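Local coordinates for putative exported protein (Bacteroides fragilis NCTC 9343, PDB 3IEE), which is of unknown function but is probably an exported, membrane-anchored lipoprotein, built mainly of alpha helices, at residues L50-Q55 / T113-L118; V70-S75 / G99-R104; Y30-G35 / A76-P81. One frame throughout, in Å; residues are numbered along the deposited sequence.

Contact 1 of 3, residues L50-Q55 / T113-L118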
ATOM      1  N   LEU A  50       9.387  15.070   4.514  1.00 16.84           N
ATOM      2  CA  LEU A  50       9.834  15.062   5.906  1.00 16.48           C
ATOM      3  C   LEU A  50      11.359  15.240   6.022  1.00 14.36           C
ATOM      4  O   LEU A  50      11.863  15.940   6.910  1.00 16.10           O
ATOM      5  CB  LEU A  50       9.402  13.773   6.599  1.00 15.41           C
ATOM      6  CG  LEU A  50       7.886  13.585   6.835  1.00 17.72           C
ATOM      7  CD1 LEU A  50       7.678  12.099   7.258  1.00 14.84           C
ATOM      8  CD2 LEU A  50       7.328  14.560   7.907  1.00 15.54           C
ATOM      9  N   ASP A  51      12.088  14.607   5.118  1.00 13.15           N
ATOM     10  CA  ASP A  51      13.551  14.730   5.095  1.00 13.49           C
ATOM     11  C   ASP A  51      13.968  16.190   4.842  1.00 13.22           C
ATOM     12  O   ASP A  51      14.885  16.696   5.501  1.00 14.49           O
ATOM     13  CB  ASP A  51      14.141  13.848   4.011  1.00 14.80           C
ATOM     14  CG  ASP A  51      14.225  12.370   4.398  1.00 17.07           C
ATOM     15  OD1 ASP A  51      14.175  12.056   5.582  1.00 18.82           O
ATOM     16  OD2 ASP A  51      14.420  11.549   3.484  1.00 23.36           O
ATOM     17  N   TYR A  52      13.340  16.825   3.864  1.00 15.32           N
ATOM     18  CA  TYR A  52      13.556  18.255   3.568  1.00 14.95           C
ATOM     19  C   TYR A  52      13.193  19.132   4.752  1.00 18.45           C
ATOM     20  O   TYR A  52      13.946  20.030   5.126  1.00 15.86           O
ATOM     21  CB  TYR A  52      12.770  18.706   2.333  1.00 17.77           C
ATOM     22  CG  TYR A  52      12.990  20.195   1.983  1.00 15.88           C
ATOM     23  CD1 TYR A  52      14.203  20.648   1.462  1.00 20.21           C
ATOM     24  CD2 TYR A  52      12.033  21.148   2.293  1.00 17.91           C
ATOM     25  CE1 TYR A  52      14.410  21.984   1.193  1.00 20.05           C
ATOM     26  CE2 TYR A  52      12.214  22.471   2.014  1.00 15.75           C
ATOM     27  CZ  TYR A  52      13.411  22.911   1.496  1.00 19.08           C
ATOM     28  OH  TYR A  52      13.590  24.242   1.188  1.00 19.37           O
HETATM   29  N   MSE A  53      12.037  18.899   5.360  1.00 17.98           N
HETATM   30  CA  MSE A  53      11.703  19.620   6.589  1.00 17.17           C
HETATM   31  C   MSE A  53      12.815  19.529   7.628  1.00 18.43           C
HETATM   32  O   MSE A  53      13.247  20.561   8.153  1.00 18.93           O
HETATM   33  CB  MSE A  53      10.344  19.154   7.173  1.00 17.78           C
HETATM   34  CG  MSE A  53       9.174  19.568   6.336  1.00 16.28           C
HETATM   35 SE   MSE A  53       7.509  18.793   6.875  0.75 17.51          SE
HETATM   36  CE  MSE A  53       7.171  19.859   8.460  1.00 14.00           C
ATOM     37  N   GLU A  54      13.298  18.311   7.906  1.00 19.26           N
ATOM     38  CA  GLU A  54      14.372  18.110   8.888  1.00 22.25           C
ATOM     39  C   GLU A  54      15.635  18.880   8.481  1.00 20.77           C
ATOM     40  O   GLU A  54      16.247  19.583   9.289  1.00 21.90           O
ATOM     41  CB  GLU A  54      14.780  16.638   9.007  1.00 22.98           C
ATOM     42  CG  GLU A  54      13.751  15.703   9.602  1.00 29.80           C
ATOM     43  CD  GLU A  54      14.117  14.183   9.425  1.00 34.30           C
ATOM     44  OE1 GLU A  54      14.884  13.809   8.490  1.00 40.94           O
ATOM     45  OE2 GLU A  54      13.624  13.367  10.246  1.00 42.41           O
ATOM     46  N   GLN A  55      16.027  18.711   7.228  1.00 18.54           N
ATOM     47  CA  GLN A  55      17.267  19.328   6.748  1.00 19.58           C
ATOM     48  C   GLN A  55      17.193  20.846   6.747  1.00 17.84           C
ATOM     49  O   GLN A  55      18.162  21.499   7.141  1.00 20.00           O
ATOM     50  CB  GLN A  55      17.605  18.815   5.346  1.00 20.85           C
ATOM     51  CG  GLN A  55      18.964  19.257   4.865  1.00 23.49           C
ATOM     52  CD  GLN A  55      20.056  19.027   5.901  1.00 28.45           C
ATOM     53  OE1 GLN A  55      20.780  19.981   6.290  1.00 31.95           O
ATOM     54  NE2 GLN A  55      20.193  17.761   6.365  1.00 22.33           N
ATOM     55  N   THR A 113       3.442  26.308   6.387  1.00 19.59           N
ATOM     56  CA  THR A 113       3.527  27.009   7.668  1.00 20.32           C
ATOM     57  C   THR A 113       4.869  26.779   8.366  1.00 19.76           C
ATOM     58  O   THR A 113       5.433  27.689   8.993  1.00 16.05           O
ATOM     59  CB  THR A 113       2.369  26.583   8.588  1.00 21.59           C
ATOM     60  OG1 THR A 113       1.153  26.651   7.835  1.00 20.54           O
ATOM     61  CG2 THR A 113       2.285  27.539   9.833  1.00 18.05           C
ATOM     62  N   TYR A 114       5.375  25.560   8.254  1.00 18.48           N
ATOM     63  CA  TYR A 114       6.671  25.185   8.843  1.00 19.34           C
ATOM     64  C   TYR A 114       7.808  26.050   8.276  1.00 18.67           C
ATOM     65  O   TYR A 114       8.667  26.545   9.012  1.00 18.46           O
ATOM     66  CB  TYR A 114       6.951  23.713   8.531  1.00 18.76           C
ATOM     67  CG  TYR A 114       8.302  23.229   8.925  1.00 17.14           C
ATOM     68  CD1 TYR A 114       8.561  22.847  10.216  1.00 18.13           C
ATOM     69  CD2 TYR A 114       9.338  23.146   7.990  1.00 15.79           C
ATOM     70  CE1 TYR A 114       9.812  22.361  10.591  1.00 17.47           C
ATOM     71  CE2 TYR A 114      10.594  22.671   8.339  1.00 16.82           C
ATOM     72  CZ  TYR A 114      10.837  22.301   9.666  1.00 17.14           C
ATOM     73  OH  TYR A 114      12.068  21.836  10.070  1.00 18.82           O
ATOM     74  N   LEU A 115       7.782  26.232   6.960  1.00 18.05           N
ATOM     75  CA  LEU A 115       8.805  27.005   6.272  1.00 20.56           C
ATOM     76  C   LEU A 115       8.718  28.459   6.737  1.00 19.77           C
ATOM     77  O   LEU A 115       9.742  29.131   6.885  1.00 19.88           O
ATOM     78  CB  LEU A 115       8.629  26.882   4.756  1.00 21.34           C
ATOM     79  CG  LEU A 115       8.978  25.489   4.182  1.00 19.70           C
ATOM     80  CD1 LEU A 115       8.754  25.436   2.697  1.00 23.20           C
ATOM     81  CD2 LEU A 115      10.398  25.106   4.523  1.00 20.05           C
ATOM     82  N   SER A 116       7.507  28.944   6.996  0.50 20.86           N
ATOM     83  CA  SER A 116       7.349  30.327   7.457  0.50 21.14           C
ATOM     84  C   SER A 116       7.813  30.527   8.905  0.50 19.72           C
ATOM     85  O   SER A 116       8.397  31.570   9.231  0.50 21.32           O
ATOM     86  CB  SER A 116       5.917  30.791   7.261  0.50 22.10           C
ATOM     87  OG  SER A 116       5.529  30.592   5.907  0.50 26.64           O
ATOM     88  N   TYR A 117       7.569  29.552   9.775  1.00 18.62           N
ATOM     89  CA  TYR A 117       8.155  29.591  11.136  1.00 19.41           C
ATOM     90  C   TYR A 117       9.694  29.659  11.058  1.00 19.41           C
ATOM     91  O   TYR A 117      10.320  30.445  11.769  1.00 18.77           O
ATOM     92  CB  TYR A 117       7.767  28.352  11.960  1.00 22.25           C
ATOM     93  CG  TYR A 117       6.403  28.400  12.604  1.00 24.50           C
ATOM     94  CD1 TYR A 117       5.942  29.569  13.199  1.00 28.83           C
ATOM     95  CD2 TYR A 117       5.580  27.266  12.632  1.00 30.80           C
ATOM     96  CE1 TYR A 117       4.697  29.628  13.784  1.00 32.88           C
ATOM     97  CE2 TYR A 117       4.321  27.312  13.221  1.00 31.24           C
ATOM     98  CZ  TYR A 117       3.891  28.502  13.798  1.00 30.09           C
ATOM     99  OH  TYR A 117       2.662  28.595  14.406  1.00 33.01           O
ATOM    100  N   LEU A 118      10.298  28.815  10.215  1.00 18.92           N
ATOM    101  CA  LEU A 118      11.763  28.850  10.005  1.00 17.23           C
ATOM    102  C   LEU A 118      12.263  30.196   9.483  1.00 18.49           C
ATOM    103  O   LEU A 118      13.298  30.717   9.967  1.00 19.39           O
ATOM    104  CB  LEU A 118      12.192  27.762   9.028  1.00 19.31           C
ATOM    105  CG  LEU A 118      12.196  26.329   9.540  1.00 18.14           C
ATOM    106  CD1 LEU A 118      12.644  25.344   8.414  1.00 17.26           C
ATOM    107  CD2 LEU A 118      13.029  26.156  10.801  1.00 17.45           C
TER
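The helical segments 50-55 and 113-118, carrying M53 and Y114, run nearly parallel, 9° apart with axes 11.1 Å from each other, and these two residues bring the backbones to 7.8 Å between CA atoms. Y114 spans the gap. With CG anti to the backbone N (chi1 173°), its ring reaches over to helix 43-56, and OH donates a 2.6 Å hydrogen bond to M53 O. The hydroxyl approaches from well above the carbonyl plane rather than along a lone pair. M53, present as selenomethionine, lies across the same ring: its chain bends at chi3 and carries CE over one face, 3.6 Å from Y114 CG and offset toward the rim, a CH-pi contact. M53 SE stands higher above that face, 5.1 Å from the ring centroid. The tyrosine is thus held at its hydroxyl by the backbone of M53 and on its face by the side chain of the same residue, while L118 CG lies over the opposite face. Beside this pair, Y52 CE2 meets L115 CD2 at 4.1 Å, their side chains crossing at about a right angle. The result is a Met-aromatic contact between near-parallel helices of an all-alpha bundle.

Contact 2 of 3, residues V70-S75 / G99-R104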
ATOM      1  N   VAL A  70       0.280  16.054  -5.788  1.00 28.24           N
ATOM      2  CA  VAL A  70      -0.609  15.940  -6.961  1.00 31.41           C
ATOM      3  C   VAL A  70      -2.093  16.123  -6.584  1.00 28.39           C
ATOM      4  O   VAL A  70      -2.522  15.787  -5.482  1.00 24.61           O
ATOM      5  CB  VAL A  70      -0.416  14.588  -7.736  1.00 33.99           C
ATOM      6  CG1 VAL A  70       1.051  14.483  -8.252  1.00 37.31           C
ATOM      7  CG2 VAL A  70      -0.851  13.358  -6.893  1.00 33.32           C
ATOM      8  N   VAL A  71      -2.850  16.662  -7.521  1.00 28.39           N
ATOM      9  CA  VAL A  71      -4.289  16.843  -7.349  1.00 27.60           C
ATOM     10  C   VAL A  71      -4.931  15.466  -7.287  1.00 24.91           C
ATOM     11  O   VAL A  71      -4.565  14.549  -8.044  1.00 25.02           O
ATOM     12  CB  VAL A  71      -4.942  17.652  -8.532  1.00 27.92           C
ATOM     13  CG1 VAL A  71      -4.736  16.935  -9.876  1.00 34.18           C
ATOM     14  CG2 VAL A  71      -6.424  17.875  -8.287  1.00 31.20           C
ATOM     15  N   SER A  72      -5.884  15.339  -6.376  1.00 22.71           N
ATOM     16  CA  SER A  72      -6.646  14.117  -6.200  1.00 21.68           C
ATOM     17  C   SER A  72      -7.412  13.771  -7.484  1.00 20.35           C
ATOM     18  O   SER A  72      -8.108  14.640  -8.044  1.00 21.11           O
ATOM     19  CB  SER A  72      -7.625  14.321  -5.041  1.00 23.28           C
ATOM     20  OG  SER A  72      -8.493  13.214  -4.891  1.00 23.04           O
ATOM     21  N   LYS A  73      -7.306  12.516  -7.933  1.00 20.16           N
ATOM     22  CA  LYS A  73      -8.060  11.999  -9.084  1.00 19.99           C
ATOM     23  C   LYS A  73      -9.064  10.971  -8.579  1.00 20.05           C
ATOM     24  O   LYS A  73      -8.816  10.323  -7.545  1.00 20.81           O
ATOM     25  CB  LYS A  73      -7.121  11.314 -10.090  1.00 22.25           C
ATOM     26  CG  LYS A  73      -6.038  12.245 -10.709  1.00 21.46           C
ATOM     27  CD  LYS A  73      -4.933  11.391 -11.382  1.00 25.02           C
ATOM     28  CE  LYS A  73      -3.617  12.189 -11.557  1.00 27.59           C
ATOM     29  NZ  LYS A  73      -2.897  11.807 -12.810  1.00 31.95           N
ATOM     30  N   ASP A  74     -10.200  10.834  -9.262  1.00 18.97           N
ATOM     31  CA  ASP A  74     -11.167   9.761  -8.967  1.00 20.23           C
ATOM     32  C   ASP A  74     -11.748   9.788  -7.545  1.00 18.63           C
ATOM     33  O   ASP A  74     -12.306   8.776  -7.071  1.00 17.65           O
ATOM     34  CB  ASP A  74     -10.593   8.376  -9.307  1.00 19.60           C
ATOM     35  CG  ASP A  74     -10.515   8.095 -10.805  1.00 19.32           C
ATOM     36  OD1 ASP A  74     -11.260   8.735 -11.602  1.00 21.95           O
ATOM     37  OD2 ASP A  74      -9.743   7.167 -11.165  1.00 23.71           O
ATOM     38  N   SER A  75     -11.698  10.956  -6.908  1.00 20.74           N
ATOM     39  CA  SER A  75     -12.335  11.158  -5.599  1.00 18.92           C
ATOM     40  C   SER A  75     -13.841  10.887  -5.669  1.00 21.22           C
ATOM     41  O   SER A  75     -14.399  10.354  -4.696  1.00 22.39           O
ATOM     42  CB  SER A  75     -12.055  12.556  -5.034  1.00 20.35           C
ATOM     43  OG  SER A  75     -12.790  13.569  -5.709  1.00 21.69           O
ATOM     44  N   GLY A  99     -10.946  10.821   5.952  1.00 16.62           N
ATOM     45  CA  GLY A  99      -9.840  11.016   6.887  1.00 17.87           C
ATOM     46  C   GLY A  99      -8.497  11.131   6.220  1.00 17.79           C
ATOM     47  O   GLY A  99      -7.648  11.959   6.607  1.00 18.45           O
ATOM     48  N   LEU A 100      -8.265  10.308   5.205  1.00 15.26           N
ATOM     49  CA  LEU A 100      -7.045  10.380   4.425  1.00 15.30           C
ATOM     50  C   LEU A 100      -6.895  11.727   3.718  1.00 15.71           C
ATOM     51  O   LEU A 100      -5.827  12.382   3.808  1.00 16.22           O
ATOM     52  CB  LEU A 100      -7.039   9.233   3.378  1.00 14.43           C
ATOM     53  CG  LEU A 100      -5.864   9.284   2.397  1.00 18.01           C
ATOM     54  CD1 LEU A 100      -4.495   9.430   3.071  1.00 22.38           C
ATOM     55  CD2 LEU A 100      -5.890   8.080   1.495  1.00 18.16           C
ATOM     56  N   PHE A 101      -7.947  12.160   3.029  1.00 16.76           N
ATOM     57  CA  PHE A 101      -7.870  13.392   2.254  1.00 15.30           C
ATOM     58  C   PHE A 101      -7.647  14.572   3.217  1.00 17.72           C
ATOM     59  O   PHE A 101      -6.876  15.475   2.913  1.00 18.47           O
ATOM     60  CB  PHE A 101      -9.102  13.605   1.366  1.00 17.46           C
ATOM     61  CG  PHE A 101      -9.180  12.660   0.171  1.00 16.81           C
ATOM     62  CD1 PHE A 101      -8.140  12.552  -0.743  1.00 22.03           C
ATOM     63  CD2 PHE A 101     -10.341  11.945  -0.076  1.00 16.43           C
ATOM     64  CE1 PHE A 101      -8.251  11.674  -1.854  1.00 19.77           C
ATOM     65  CE2 PHE A 101     -10.445  11.092  -1.144  1.00 19.11           C
ATOM     66  CZ  PHE A 101      -9.405  10.944  -2.042  1.00 20.61           C
ATOM     67  N   GLN A 102      -8.251  14.501   4.396  1.00 17.23           N
ATOM     68  CA  GLN A 102      -8.112  15.575   5.416  1.00 19.93           C
ATOM     69  C   GLN A 102      -6.685  15.604   5.976  1.00 19.41           C
ATOM     70  O   GLN A 102      -6.081  16.675   6.059  1.00 16.95           O
ATOM     71  CB  GLN A 102      -9.136  15.421   6.552  1.00 22.24           C
ATOM     72  CG  GLN A 102     -10.567  15.892   6.170  1.00 27.72           C
ATOM     73  CD  GLN A 102     -11.617  15.815   7.306  1.00 26.03           C
ATOM     74  OE1 GLN A 102     -11.274  15.697   8.482  1.00 32.37           O
ATOM     75  NE2 GLN A 102     -12.901  15.872   6.929  1.00 23.72           N
ATOM     76  N   ALA A 103      -6.145  14.429   6.329  1.00 18.70           N
ATOM     77  CA  ALA A 103      -4.780  14.349   6.852  1.00 18.74           C
ATOM     78  C   ALA A 103      -3.762  14.826   5.835  1.00 18.22           C
ATOM     79  O   ALA A 103      -2.803  15.527   6.194  1.00 17.98           O
ATOM     80  CB  ALA A 103      -4.443  12.951   7.378  1.00 15.82           C
ATOM     81  N   ARG A 104      -3.998  14.510   4.561  1.00 17.99           N
ATOM     82  CA  ARG A 104      -3.093  14.881   3.492  1.00 17.81           C
ATOM     83  C   ARG A 104      -3.113  16.400   3.254  1.00 19.16           C
ATOM     84  O   ARG A 104      -2.053  17.006   3.108  1.00 17.97           O
ATOM     85  CB  ARG A 104      -3.478  14.103   2.238  1.00 16.03           C
ATOM     86  CG  ARG A 104      -2.584  14.319   1.062  1.00 17.90           C
ATOM     87  CD  ARG A 104      -2.953  13.353  -0.061  1.00 23.98           C
ATOM     88  NE  ARG A 104      -2.097  13.573  -1.232  1.00 18.82           N
ATOM     89  CZ  ARG A 104      -2.305  14.519  -2.125  1.00 25.26           C
ATOM     90  NH1 ARG A 104      -3.356  15.305  -2.014  1.00 23.89           N
ATOM     91  NH2 ARG A 104      -1.483  14.650  -3.146  1.00 26.41           N
TER
HETATM   92  O   HOH W   1      -3.902  17.768  -3.497  1.00 35.31           O
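R104 and F101, three residues apart on one helix, both point toward the loop 70-75 and meet it in different ways, R104 through polar contacts and F101 through its ring. The arginine leaves the helix with CG anti to the backbone N (chi1 -177°) and stays extended as far as NE, which delivers the guanidinium to the backbone of V70. There NH2 donates a 2.8 Å hydrogen bond to V70 O, lying in the carbonyl plane on a lone pair, although the oxygen is tilted 23° from the guanidinium plane and the N-H points somewhat off line. A water in that plane completes a small ring: it accepts from R104 NH1 at 2.9 Å and donates to V70 O at 3.1 Å, so the carbonyl receives two hydrogen bonds and both terminal nitrogens are used. V70 CG2 lies 4.0 Å from R104 NH2. R104 NE makes a weak bond to M40 O, and V70 packs on D39 and M40; the loop is therefore laid along the seam between helices 17-40 and 87-119, as a connection running over the outside of a helical bundle. From V70 to S72 its backbone is extended, and D74, with a left-handed conformation, takes the N-cap position of the short helix 75-78 without a side-chain capping bond. The F101 ring meets S72 and S75, the latter the first residue of that helix, obliquely. S72 OG comes within 3.4 Å of F101 CE1, while S75 CB approaches F101 CZ at 4.3 Å.

Contact 3 of 3, residues Y30-G35 / A76-P81. With EDO (1,2-ethanediol), chain H.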
ATOM      1  N   TYR A  30     -11.921  -1.734  -6.092  1.00 14.37           N
ATOM      2  CA  TYR A  30     -10.586  -2.095  -5.645  1.00 13.13           C
ATOM      3  C   TYR A  30      -9.540  -1.512  -6.602  1.00 12.35           C
ATOM      4  O   TYR A  30      -8.574  -0.895  -6.171  1.00 13.83           O
ATOM      5  CB  TYR A  30     -10.369  -3.622  -5.572  1.00 17.54           C
ATOM      6  CG  TYR A  30      -8.911  -3.963  -5.272  1.00 15.39           C
ATOM      7  CD1 TYR A  30      -8.418  -3.953  -3.979  1.00 16.84           C
ATOM      8  CD2 TYR A  30      -8.016  -4.234  -6.302  1.00 20.10           C
ATOM      9  CE1 TYR A  30      -7.076  -4.230  -3.712  1.00 19.06           C
ATOM     10  CE2 TYR A  30      -6.688  -4.505  -6.036  1.00 19.29           C
ATOM     11  CZ  TYR A  30      -6.217  -4.509  -4.768  1.00 22.74           C
ATOM     12  OH  TYR A  30      -4.865  -4.801  -4.569  1.00 25.22           O
ATOM     13  N   ASN A  31      -9.711  -1.718  -7.902  1.00 15.38           N
ATOM     14  CA  ASN A  31      -8.706  -1.251  -8.845  1.00 15.87           C
ATOM     15  C   ASN A  31      -8.569   0.260  -8.863  1.00 14.36           C
ATOM     16  O   ASN A  31      -7.437   0.785  -8.934  1.00 15.56           O
ATOM     17  CB  ASN A  31      -9.011  -1.791 -10.259  1.00 16.60           C
ATOM     18  CG  ASN A  31      -8.737  -3.297 -10.382  1.00 15.39           C
ATOM     19  OD1 ASN A  31      -7.872  -3.859  -9.688  1.00 23.99           O
ATOM     20  ND2 ASN A  31      -9.423  -3.933 -11.336  1.00 22.51           N
ATOM     21  N   THR A  32      -9.687   0.963  -8.765  1.00 13.37           N
ATOM     22  CA  THR A  32      -9.644   2.412  -8.659  1.00 14.97           C
ATOM     23  C   THR A  32      -8.934   2.819  -7.361  1.00 15.92           C
ATOM     24  O   THR A  32      -8.113   3.740  -7.354  1.00 13.77           O
ATOM     25  CB  THR A  32     -11.050   3.025  -8.732  1.00 15.75           C
ATOM     26  OG1 THR A  32     -11.584   2.760 -10.041  1.00 16.42           O
ATOM     27  CG2 THR A  32     -11.020   4.535  -8.441  1.00 17.63           C
ATOM     28  N   SER A  33      -9.266   2.118  -6.269  1.00 12.50           N
ATOM     29  CA  SER A  33      -8.644   2.377  -4.964  1.00 13.86           C
ATOM     30  C   SER A  33      -7.136   2.178  -4.987  1.00 14.55           C
ATOM     31  O   SER A  33      -6.387   2.980  -4.405  1.00 16.27           O
ATOM     32  CB  SER A  33      -9.215   1.494  -3.843  1.00 10.73           C
ATOM     33  OG  SER A  33     -10.585   1.757  -3.530  1.00 13.37           O
ATOM     34  N   LEU A  34      -6.679   1.131  -5.669  1.00 14.75           N
ATOM     35  CA  LEU A  34      -5.258   0.830  -5.748  1.00 16.14           C
ATOM     36  C   LEU A  34      -4.530   2.010  -6.372  1.00 15.74           C
ATOM     37  O   LEU A  34      -3.500   2.443  -5.888  1.00 15.25           O
ATOM     38  CB  LEU A  34      -5.032  -0.436  -6.593  1.00 17.66           C
ATOM     39  CG  LEU A  34      -3.574  -0.959  -6.698  1.00 21.12           C
ATOM     40  CD1 LEU A  34      -3.086  -1.443  -5.360  1.00 23.37           C
ATOM     41  CD2 LEU A  34      -3.476  -2.128  -7.727  1.00 23.14           C
ATOM     42  N   GLY A  35      -5.071   2.512  -7.467  1.00 15.30           N
ATOM     43  CA  GLY A  35      -4.473   3.670  -8.152  1.00 16.35           C
ATOM     44  C   GLY A  35      -4.513   4.964  -7.363  1.00 13.93           C
ATOM     45  O   GLY A  35      -3.535   5.726  -7.287  1.00 16.36           O
ATOM     46  N   ALA A  76     -14.454  11.137  -6.832  1.00 20.11           N
ATOM     47  CA  ALA A  76     -15.913  10.895  -7.054  1.00 21.19           C
ATOM     48  C   ALA A  76     -16.234   9.400  -6.953  1.00 21.14           C
ATOM     49  O   ALA A  76     -17.306   8.996  -6.498  1.00 26.19           O
ATOM     50  CB  ALA A  76     -16.367  11.432  -8.432  1.00 21.44           C
ATOM     51  N   ILE A  77     -15.290   8.567  -7.357  1.00 19.42           N
ATOM     52  CA  ILE A  77     -15.513   7.157  -7.332  1.00 17.99           C
ATOM     53  C   ILE A  77     -15.276   6.648  -5.917  1.00 18.50           C
ATOM     54  O   ILE A  77     -16.142   5.978  -5.340  1.00 16.56           O
ATOM     55  CB  ILE A  77     -14.615   6.464  -8.354  1.00 19.92           C
ATOM     56  CG1 ILE A  77     -14.915   7.030  -9.750  1.00 21.95           C
ATOM     57  CG2 ILE A  77     -14.785   4.933  -8.288  1.00 20.91           C
ATOM     58  CD1 ILE A  77     -14.024   6.485 -10.882  1.00 22.95           C
ATOM     59  N   VAL A  78     -14.115   6.963  -5.339  1.00 16.12           N
ATOM     60  CA  VAL A  78     -13.753   6.315  -4.054  1.00 13.01           C
ATOM     61  C   VAL A  78     -14.608   6.809  -2.871  1.00 14.99           C
ATOM     62  O   VAL A  78     -14.847   6.078  -1.906  1.00 12.69           O
ATOM     63  CB  VAL A  78     -12.256   6.442  -3.762  1.00 14.99           C
ATOM     64  CG1 VAL A  78     -11.436   5.718  -4.824  1.00 14.92           C
ATOM     65  CG2 VAL A  78     -11.815   7.912  -3.672  1.00 15.70           C
ATOM     66  N   LEU A  79     -15.084   8.041  -2.956  1.00 13.46           N
ATOM     67  CA  LEU A  79     -15.941   8.560  -1.882  1.00 16.11           C
ATOM     68  C   LEU A  79     -17.378   8.077  -2.039  1.00 15.76           C
ATOM     69  O   LEU A  79     -18.205   8.384  -1.189  1.00 17.26           O
ATOM     70  CB  LEU A  79     -15.934  10.084  -1.812  1.00 17.94           C
ATOM     71  CG  LEU A  79     -14.596  10.714  -1.329  1.00 17.81           C
ATOM     72  CD1 LEU A  79     -14.548  12.256  -1.609  1.00 18.97           C
ATOM     73  CD2 LEU A  79     -14.426  10.384   0.175  1.00 18.62           C
ATOM     74  N   ASN A  80     -17.680   7.374  -3.132  1.00 15.03           N
ATOM     75  CA  ASN A  80     -19.041   6.908  -3.374  1.00 15.70           C
ATOM     76  C   ASN A  80     -19.102   5.411  -3.658  1.00 14.71           C
ATOM     77  O   ASN A  80     -19.559   5.012  -4.714  1.00 17.24           O
ATOM     78  CB  ASN A  80     -19.696   7.738  -4.479  1.00 19.10           C
ATOM     79  CG  ASN A  80     -19.844   9.175  -4.072  1.00 23.97           C
ATOM     80  OD1 ASN A  80     -20.687   9.487  -3.223  1.00 26.13           O
ATOM     81  ND2 ASN A  80     -18.990  10.065  -4.627  1.00 22.96           N
ATOM     82  N   PRO A  81     -18.647   4.584  -2.708  1.00 12.96           N
ATOM     83  CA  PRO A  81     -18.697   3.149  -2.968  1.00 13.67           C
ATOM     84  C   PRO A  81     -20.155   2.742  -3.208  1.00 15.35           C
ATOM     85  O   PRO A  81     -21.072   3.277  -2.561  1.00 14.02           O
ATOM     86  CB  PRO A  81     -18.146   2.515  -1.673  1.00 12.06           C
ATOM     87  CG  PRO A  81     -18.402   3.540  -0.617  1.00 13.24           C
ATOM     88  CD  PRO A  81     -18.179   4.865  -1.342  1.00 13.90           C
TER
HETATM   89  C1  EDO H 307      -1.961  -3.034  -1.529  1.00 36.56           C
HETATM   90  O1  EDO H 307      -1.683  -3.782  -0.323  1.00 26.90           O
HETATM   91  C2  EDO H 307      -2.295  -3.934  -2.724  1.00 36.64           C
HETATM   92  O2  EDO H 307      -3.615  -4.529  -2.588  1.00 40.61           O
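A single methyl group, T32 CG2, carries most of this contact, and no hydrogen bond joins the two segments. It touches two side chains of the short helix at the same distance, I77 CG2 at 3.8 Å and V78 CG1 at 3.8 Å. T32 crosses I77 at about a right angle and V78 more obliquely. The threonine presents its methyl because CG2 is the branch anti to the backbone N, whereas OG1, beside that nitrogen, makes a weak bond back to K28 O. S33 adds little apolar surface, its OG lying 4.3 Å from V78 CG1, but its small size fits the close approach of the backbones there, 6.5 Å between the CA atoms of S33 and V78. The hydroxyl of this buried serine is bonded to Y97 OH and to Y29 O. The short helix beginning at S75 thus rests on helix 17-40 within the all-helical fold, with V78 also packed on V36 and on Y97 of helix 87-119; Y29 OH bonds V78 O. After V78 the chain stays tied to the turn: N80 ND2 donates to A76 O at 2.7 Å, almost straight at 171° and within the amide plane, while N80 N bonds I77 O. Y30 takes no part in this junction; its ring packs on F148 and T155 of helix 123-162. Y30 OH forms a very short hydrogen bond, 2.4 Å, with O2 of a 1,2-ethanediol, probably from the crystallisation liquor, which is also bonded to S180 OG; its C2 lies 3.7 Å from L34 CD1.

In the fold
All three contacts lie in the part of the chain assigned to the family DUF6845, of unknown function. Contacts 2 and 3 are neighbours, with centres 11 Å apart, and they touch: D74 CB meets T32 CG2 at 4.0 Å, and F101 packs on V78 and L79. Contact 1 is more distant, its centre 22 Å from that of contact 2 and 32 Å from that of contact 3. Contacts 1 and 2 share helix 87-119, which thus meets helix 43-56 near its C-terminal end and the loop 70-75 farther back. Along the chain, contact 2 is nested inside contact 1, whereas contact 3 crosses both. The connection between helices 43-56 and 87-119 is therefore fastened to the bundle at successive points.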